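Local coordinates for probable transcriptional repressor protein (Mycobacterium tuberculosis, PDB 4FX0) that probably represses transcription as a redox-sensing, MarR-family DNA-binding regulator with a winged helix-turn-helix fold, at residues B[50-61]-B[92-102]. Sequence-based numbering, arbitrary orientation.
Sequences GIDLTMSELAAR and CKRIELTAKGR
The carboxylate of Asp-52 lies at the edge of the Arg-94 guanidinium, near its plane, with OD1 turned to NE in a salt bridge; the two flat groups are inclined by 49°. The chain of Arg-94 starts with CG anti to the backbone N (chi1 179°) and then bends at chi2 and chi3, which brings NE round to the acid on the adjacent strand of the sheet. Opposite charges suit this non-hydrogen-bonded pair, whose CA atoms are 4.4 Å apart and whose side chains project from the same face of the sheet. A second carboxylate reaches the backbone of Gly-50: OE2 of Glu-96 uses its anti lone pair to accept from Gly-50 N at 2.9 Å, while OE1 forms a salt bridge with Arg-83. Having no side chain, Gly-50 lets the CG of Glu-96 come close to its backbone.

The backbones pair antiparallel. Ile-51 and Ile-95 exchange two bonds, Ile-51 N to Ile-95 O at 3.2 Å and Ile-95 N to Ile-51 O at 3.0 Å; Leu-53 N also donates to Lys-93 O at 2.8 Å. The face carrying Ile-51, Leu-53 and Ile-95 is mostly apolar. Ile-95 CD1 meets Met-55 CE at 4.2 Å and Leu-53 CB at 4.4 Å, the flexible thioether bending at chi2 and chi3 to reach it from the helix.

Strand 93-97 is the middle of the sheet: it pairs with 82-86 in the hairpin that forms the wing of a winged helix-turn-helix domain, and with 51-53, the short strand leading into helix 55-62. Its buried Ile-95 also touches Ile-42 of helix 33-45 and Val-84, while Met-55 rests on Thr-70 and Leu-73 of helix 66-78.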
ATOM      1  N   GLY B  50      28.129   1.241  -6.076  1.00 64.17           N
ATOM      2  CA  GLY B  50      26.722   1.403  -5.759  1.00 64.84           C
ATOM      3  C   GLY B  50      26.386   2.827  -5.367  1.00 83.91           C
ATOM      4  O   GLY B  50      26.871   3.777  -5.983  1.00 96.61           O
ATOM      5  N   ILE B  51      25.554   2.979  -4.340  1.00 86.05           N
ATOM      6  CA  ILE B  51      25.143   4.302  -3.880  1.00 82.66           C
ATOM      7  C   ILE B  51      24.929   4.349  -2.374  1.00 64.74           C
ATOM      8  O   ILE B  51      24.613   3.339  -1.746  1.00 48.91           O
ATOM      9  CB  ILE B  51      23.834   4.754  -4.550  1.00 78.72           C
ATOM     10  CG1 ILE B  51      22.681   3.845  -4.124  1.00 68.97           C
ATOM     11  CG2 ILE B  51      23.979   4.765  -6.057  1.00 97.61           C
ATOM     12  CD1 ILE B  51      21.369   4.182  -4.787  1.00 77.19           C
ATOM     13  N   ASP B  52      25.097   5.537  -1.806  1.00 63.56           N
ATOM     14  CA  ASP B  52      24.834   5.756  -0.391  1.00 72.84           C
ATOM     15  C   ASP B  52      23.432   6.323  -0.205  1.00 65.24           C
ATOM     16  O   ASP B  52      23.089   7.353  -0.785  1.00 60.83           O
ATOM     17  CB  ASP B  52      25.869   6.710   0.205  1.00 84.16           C
ATOM     18  CG  ASP B  52      27.270   6.133   0.191  1.00 88.49           C
ATOM     19  OD1 ASP B  52      27.611   5.418  -0.773  1.00 79.90           O
ATOM     20  OD2 ASP B  52      28.029   6.394   1.148  1.00 89.56           O
ATOM     21  N   LEU B  53      22.622   5.646   0.603  1.00 57.77           N
ATOM     22  CA  LEU B  53      21.253   6.082   0.845  1.00 63.30           C
ATOM     23  C   LEU B  53      20.803   5.810   2.272  1.00 66.60           C
ATOM     24  O   LEU B  53      21.166   4.794   2.868  1.00 54.41           O
ATOM     25  CB  LEU B  53      20.287   5.389  -0.118  1.00 55.77           C
ATOM     26  CG  LEU B  53      20.293   5.803  -1.588  1.00 48.37           C
ATOM     27  CD1 LEU B  53      19.207   5.043  -2.329  1.00 54.86           C
ATOM     28  CD2 LEU B  53      20.088   7.302  -1.729  1.00 56.64           C
ATOM     29  N   THR B  54      20.005   6.722   2.814  1.00 80.32           N
ATOM     30  CA  THR B  54      19.372   6.506   4.104  1.00 81.72           C
ATOM     31  C   THR B  54      18.283   5.455   3.932  1.00 69.51           C
ATOM     32  O   THR B  54      17.694   5.337   2.858  1.00 77.30           O
ATOM     33  CB  THR B  54      18.745   7.804   4.645  1.00 88.49           C
ATOM     34  OG1 THR B  54      19.736   8.839   4.676  1.00 96.16           O
ATOM     35  CG2 THR B  54      18.193   7.591   6.047  1.00100.00           C
ATOM     36  N   MET B  55      18.022   4.688   4.983  1.00 55.82           N
ATOM     37  CA  MET B  55      16.968   3.682   4.936  1.00 53.64           C
ATOM     38  C   MET B  55      15.600   4.331   4.760  1.00 68.88           C
ATOM     39  O   MET B  55      14.733   3.793   4.074  1.00 73.35           O
ATOM     40  CB  MET B  55      16.986   2.821   6.198  1.00 64.32           C
ATOM     41  CG  MET B  55      18.231   1.961   6.356  1.00 76.45           C
ATOM     42  SD  MET B  55      18.294   0.565   5.210  1.00 70.88           S
ATOM     43  CE  MET B  55      18.936   1.341   3.729  1.00 52.89           C
ATOM     44  N   SER B  56      15.410   5.489   5.382  1.00 77.96           N
ATOM     45  CA  SER B  56      14.162   6.227   5.238  1.00 76.90           C
ATOM     46  C   SER B  56      14.058   6.829   3.839  1.00 67.74           C
ATOM     47  O   SER B  56      12.979   6.863   3.247  1.00 81.31           O
ATOM     48  CB  SER B  56      14.048   7.320   6.304  1.00 81.24           C
ATOM     49  OG  SER B  56      15.163   8.193   6.270  1.00 86.88           O
ATOM     50  N   GLU B  57      15.186   7.300   3.318  1.00 56.55           N
ATOM     51  CA  GLU B  57      15.238   7.868   1.975  1.00 60.80           C
ATOM     52  C   GLU B  57      14.873   6.810   0.939  1.00 72.19           C
ATOM     53  O   GLU B  57      14.262   7.112  -0.088  1.00 67.22           O
ATOM     54  CB  GLU B  57      16.632   8.429   1.689  1.00 67.71           C
ATOM     55  CG  GLU B  57      16.775   9.098   0.330  1.00 83.96           C
ATOM     56  CD  GLU B  57      15.994  10.394   0.228  1.00107.79           C
ATOM     57  OE1 GLU B  57      15.629  10.957   1.282  1.00112.67           O
ATOM     58  OE2 GLU B  57      15.745  10.850  -0.908  1.00111.43           O
ATOM     59  N   LEU B  58      15.253   5.567   1.222  1.00 70.31           N
ATOM     60  CA  LEU B  58      14.952   4.441   0.346  1.00 59.57           C
ATOM     61  C   LEU B  58      13.530   3.933   0.563  1.00 73.28           C
ATOM     62  O   LEU B  58      12.767   3.771  -0.390  1.00 87.26           O
ATOM     63  CB  LEU B  58      15.949   3.307   0.589  1.00 54.70           C
ATOM     64  CG  LEU B  58      15.743   2.033  -0.233  1.00 55.85           C
ATOM     65  CD1 LEU B  58      15.859   2.336  -1.717  1.00 60.04           C
ATOM     66  CD2 LEU B  58      16.742   0.961   0.177  1.00 42.90           C
ATOM     67  N   ALA B  59      13.183   3.679   1.822  1.00 71.18           N
ATOM     68  CA  ALA B  59      11.857   3.180   2.173  1.00 59.68           C
ATOM     69  C   ALA B  59      10.765   4.063   1.582  1.00 66.41           C
ATOM     70  O   ALA B  59       9.756   3.568   1.078  1.00 67.38           O
ATOM     71  CB  ALA B  59      11.709   3.088   3.685  1.00 50.33           C
ATOM     72  N   ALA B  60      10.974   5.373   1.649  1.00 63.73           N
ATOM     73  CA  ALA B  60      10.020   6.329   1.103  1.00 68.31           C
ATOM     74  C   ALA B  60       9.885   6.178  -0.411  1.00 72.68           C
ATOM     75  O   ALA B  60       8.778   6.210  -0.949  1.00 77.65           O
ATOM     76  CB  ALA B  60      10.428   7.750   1.465  1.00 62.58           C
ATOM     77  N   ARG B  61      11.015   6.013  -1.093  1.00 70.77           N
ATOM     78  CA  ARG B  61      11.017   5.876  -2.547  1.00 63.23           C
ATOM     79  C   ARG B  61      10.205   4.672  -3.017  1.00 68.80           C
ATOM     80  O   ARG B  61       9.516   4.745  -4.033  1.00 80.53           O
ATOM     81  CB  ARG B  61      12.449   5.805  -3.090  1.00 54.61           C
ATOM     82  CG  ARG B  61      12.912   7.096  -3.755  1.00 67.82           C
ATOM     83  CD  ARG B  61      14.421   7.139  -3.962  1.00 81.21           C
ATOM     84  NE  ARG B  61      14.870   6.325  -5.091  1.00 76.68           N
ATOM     85  CZ  ARG B  61      14.811   6.713  -6.360  1.00 76.07           C
ATOM     86  NH1 ARG B  61      14.305   7.897  -6.669  1.00 91.45           N
ATOM     87  NH2 ARG B  61      15.248   5.915  -7.324  1.00 59.18           N
ATOM     88  N   CYS B  92      23.781   6.681   7.103  1.00 83.58           N
ATOM     89  CA  CYS B  92      23.817   6.376   5.678  1.00 78.50           C
ATOM     90  C   CYS B  92      24.311   4.950   5.439  1.00 70.94           C
ATOM     91  O   CYS B  92      24.907   4.337   6.326  1.00 71.76           O
ATOM     92  CB  CYS B  92      24.713   7.374   4.945  1.00 78.56           C
ATOM     93  SG  CYS B  92      24.459   7.431   3.162  1.00 85.10           S
ATOM     94  N   LYS B  93      24.059   4.423   4.243  1.00 59.35           N
ATOM     95  CA  LYS B  93      24.482   3.065   3.905  1.00 62.34           C
ATOM     96  C   LYS B  93      24.775   2.863   2.420  1.00 64.75           C
ATOM     97  O   LYS B  93      24.084   3.401   1.554  1.00 51.76           O
ATOM     98  CB  LYS B  93      23.450   2.038   4.378  1.00 58.82           C
ATOM     99  CG  LYS B  93      23.670   1.558   5.800  1.00 67.34           C
ATOM    100  CD  LYS B  93      22.657   0.496   6.195  1.00 80.32           C
ATOM    101  CE  LYS B  93      22.890   0.037   7.622  1.00 70.24           C
ATOM    102  NZ  LYS B  93      24.323  -0.299   7.852  1.00 75.96           N
ATOM    103  N   ARG B  94      25.808   2.072   2.141  1.00 67.79           N
ATOM    104  CA  ARG B  94      26.204   1.760   0.776  1.00 69.95           C
ATOM    105  C   ARG B  94      25.552   0.464   0.305  1.00 70.55           C
ATOM    106  O   ARG B  94      25.845  -0.612   0.828  1.00 71.75           O
ATOM    107  CB  ARG B  94      27.725   1.638   0.680  1.00 55.71           C
ATOM    108  CG  ARG B  94      28.228   1.292  -0.710  1.00 63.52           C
ATOM    109  CD  ARG B  94      28.041   2.458  -1.665  1.00 70.80           C
ATOM    110  NE  ARG B  94      28.976   3.542  -1.383  1.00 83.81           N
ATOM    111  CZ  ARG B  94      30.153   3.686  -1.985  1.00 94.99           C
ATOM    112  NH1 ARG B  94      30.535   2.816  -2.910  1.00100.12           N
ATOM    113  NH2 ARG B  94      30.944   4.701  -1.667  1.00 99.73           N
ATOM    114  N   ILE B  95      24.671   0.570  -0.685  1.00 59.28           N
ATOM    115  CA  ILE B  95      23.999  -0.600  -1.237  1.00 65.32           C
ATOM    116  C   ILE B  95      24.392  -0.821  -2.698  1.00 66.94           C
ATOM    117  O   ILE B  95      24.397   0.115  -3.498  1.00 57.98           O
ATOM    118  CB  ILE B  95      22.462  -0.482  -1.128  1.00 67.54           C
ATOM    119  CG1 ILE B  95      22.046  -0.154   0.308  1.00 65.56           C
ATOM    120  CG2 ILE B  95      21.793  -1.763  -1.594  1.00 53.55           C
ATOM    121  CD1 ILE B  95      21.617   1.284   0.511  1.00 68.86           C
ATOM    122  N   GLU B  96      24.724  -2.065  -3.035  1.00 69.20           N
ATOM    123  CA  GLU B  96      25.138  -2.410  -4.392  1.00 74.86           C
ATOM    124  C   GLU B  96      24.391  -3.624  -4.929  1.00 68.26           C
ATOM    125  O   GLU B  96      23.997  -4.511  -4.171  1.00 59.55           O
ATOM    126  CB  GLU B  96      26.645  -2.677  -4.442  1.00 84.57           C
ATOM    127  CG  GLU B  96      27.501  -1.428  -4.355  1.00 99.49           C
ATOM    128  CD  GLU B  96      28.985  -1.735  -4.367  1.00107.18           C
ATOM    129  OE1 GLU B  96      29.380  -2.781  -3.809  1.00101.30           O
ATOM    130  OE2 GLU B  96      29.756  -0.934  -4.938  1.00114.20           O
ATOM    131  N   LEU B  97      24.201  -3.658  -6.244  1.00 62.30           N
ATOM    132  CA  LEU B  97      23.615  -4.820  -6.898  1.00 60.20           C
ATOM    133  C   LEU B  97      24.676  -5.879  -7.154  1.00 59.33           C
ATOM    134  O   LEU B  97      25.745  -5.586  -7.692  1.00 55.20           O
ATOM    135  CB  LEU B  97      22.960  -4.432  -8.224  1.00 65.99           C
ATOM    136  CG  LEU B  97      21.501  -3.980  -8.194  1.00 58.94           C
ATOM    137  CD1 LEU B  97      20.968  -3.880  -9.613  1.00 56.39           C
ATOM    138  CD2 LEU B  97      20.661  -4.946  -7.377  1.00 49.38           C
ATOM    139  N   THR B  98      24.377  -7.109  -6.760  1.00 63.14           N
ATOM    140  CA  THR B  98      25.235  -8.234  -7.091  1.00 59.29           C
ATOM    141  C   THR B  98      24.818  -8.783  -8.447  1.00 68.38           C
ATOM    142  O   THR B  98      23.686  -8.569  -8.888  1.00 62.82           O
ATOM    143  CB  THR B  98      25.134  -9.351  -6.043  1.00 55.59           C
ATOM    144  OG1 THR B  98      23.789  -9.842  -5.997  1.00 62.17           O
ATOM    145  CG2 THR B  98      25.527  -8.827  -4.672  1.00 49.82           C
ATOM    146  N   ALA B  99      25.736  -9.479  -9.107  1.00 60.01           N
ATOM    147  CA  ALA B  99      25.455 -10.090 -10.400  1.00 59.94           C
ATOM    148  C   ALA B  99      24.174 -10.915 -10.334  1.00 51.82           C
ATOM    149  O   ALA B  99      23.373 -10.914 -11.269  1.00 63.12           O
ATOM    150  CB  ALA B  99      26.624 -10.958 -10.840  1.00 52.30           C
ATOM    151  N   LYS B 100      23.988 -11.613  -9.219  1.00 38.31           N
ATOM    152  CA  LYS B 100      22.791 -12.416  -9.004  1.00 39.77           C
ATOM    153  C   LYS B 100      21.554 -11.529  -8.927  1.00 47.60           C
ATOM    154  O   LYS B 100      20.500 -11.866  -9.465  1.00 48.12           O
ATOM    155  CB  LYS B 100      22.926 -13.245  -7.726  1.00 41.81           C
ATOM    156  CG  LYS B 100      21.694 -14.062  -7.382  1.00 40.53           C
ATOM    157  CD  LYS B 100      21.950 -14.970  -6.189  1.00 39.08           C
ATOM    158  CE  LYS B 100      20.715 -15.785  -5.848  1.00 43.97           C
ATOM    159  NZ  LYS B 100      20.983 -16.774  -4.769  1.00 56.31           N
ATOM    160  N   GLY B 101      21.691 -10.391  -8.250  1.00 41.81           N
ATOM    161  CA  GLY B 101      20.615  -9.423  -8.170  1.00 44.45           C
ATOM    162  C   GLY B 101      20.208  -8.954  -9.553  1.00 52.16           C
ATOM    163  O   GLY B 101      19.026  -8.944  -9.896  1.00 49.93           O
ATOM    164  N   ARG B 102      21.200  -8.569 -10.351  1.00 48.12           N
ATOM    165  CA  ARG B 102      20.963  -8.138 -11.723  1.00 40.95           C
ATOM    166  C   ARG B 102      20.227  -9.219 -12.504  1.00 50.36           C
ATOM    167  O   ARG B 102      19.321  -8.929 -13.289  1.00 44.72           O
ATOM    168  CB  ARG B 102      22.288  -7.809 -12.405  1.00 38.88           C
ATOM    169  CG  ARG B 102      22.480  -6.340 -12.726  1.00 55.92           C
ATOM    170  CD  ARG B 102      23.922  -6.054 -13.103  1.00 63.76           C
ATOM    171  NE  ARG B 102      24.692  -5.543 -11.973  1.00 76.16           N
ATOM    172  CZ  ARG B 102      24.914  -4.251 -11.752  1.00 78.17           C
ATOM    173  NH1 ARG B 102      24.427  -3.343 -12.586  1.00 82.04           N
ATOM    174  NH2 ARG B 102      25.623  -3.867 -10.698  1.00 61.70           N
TER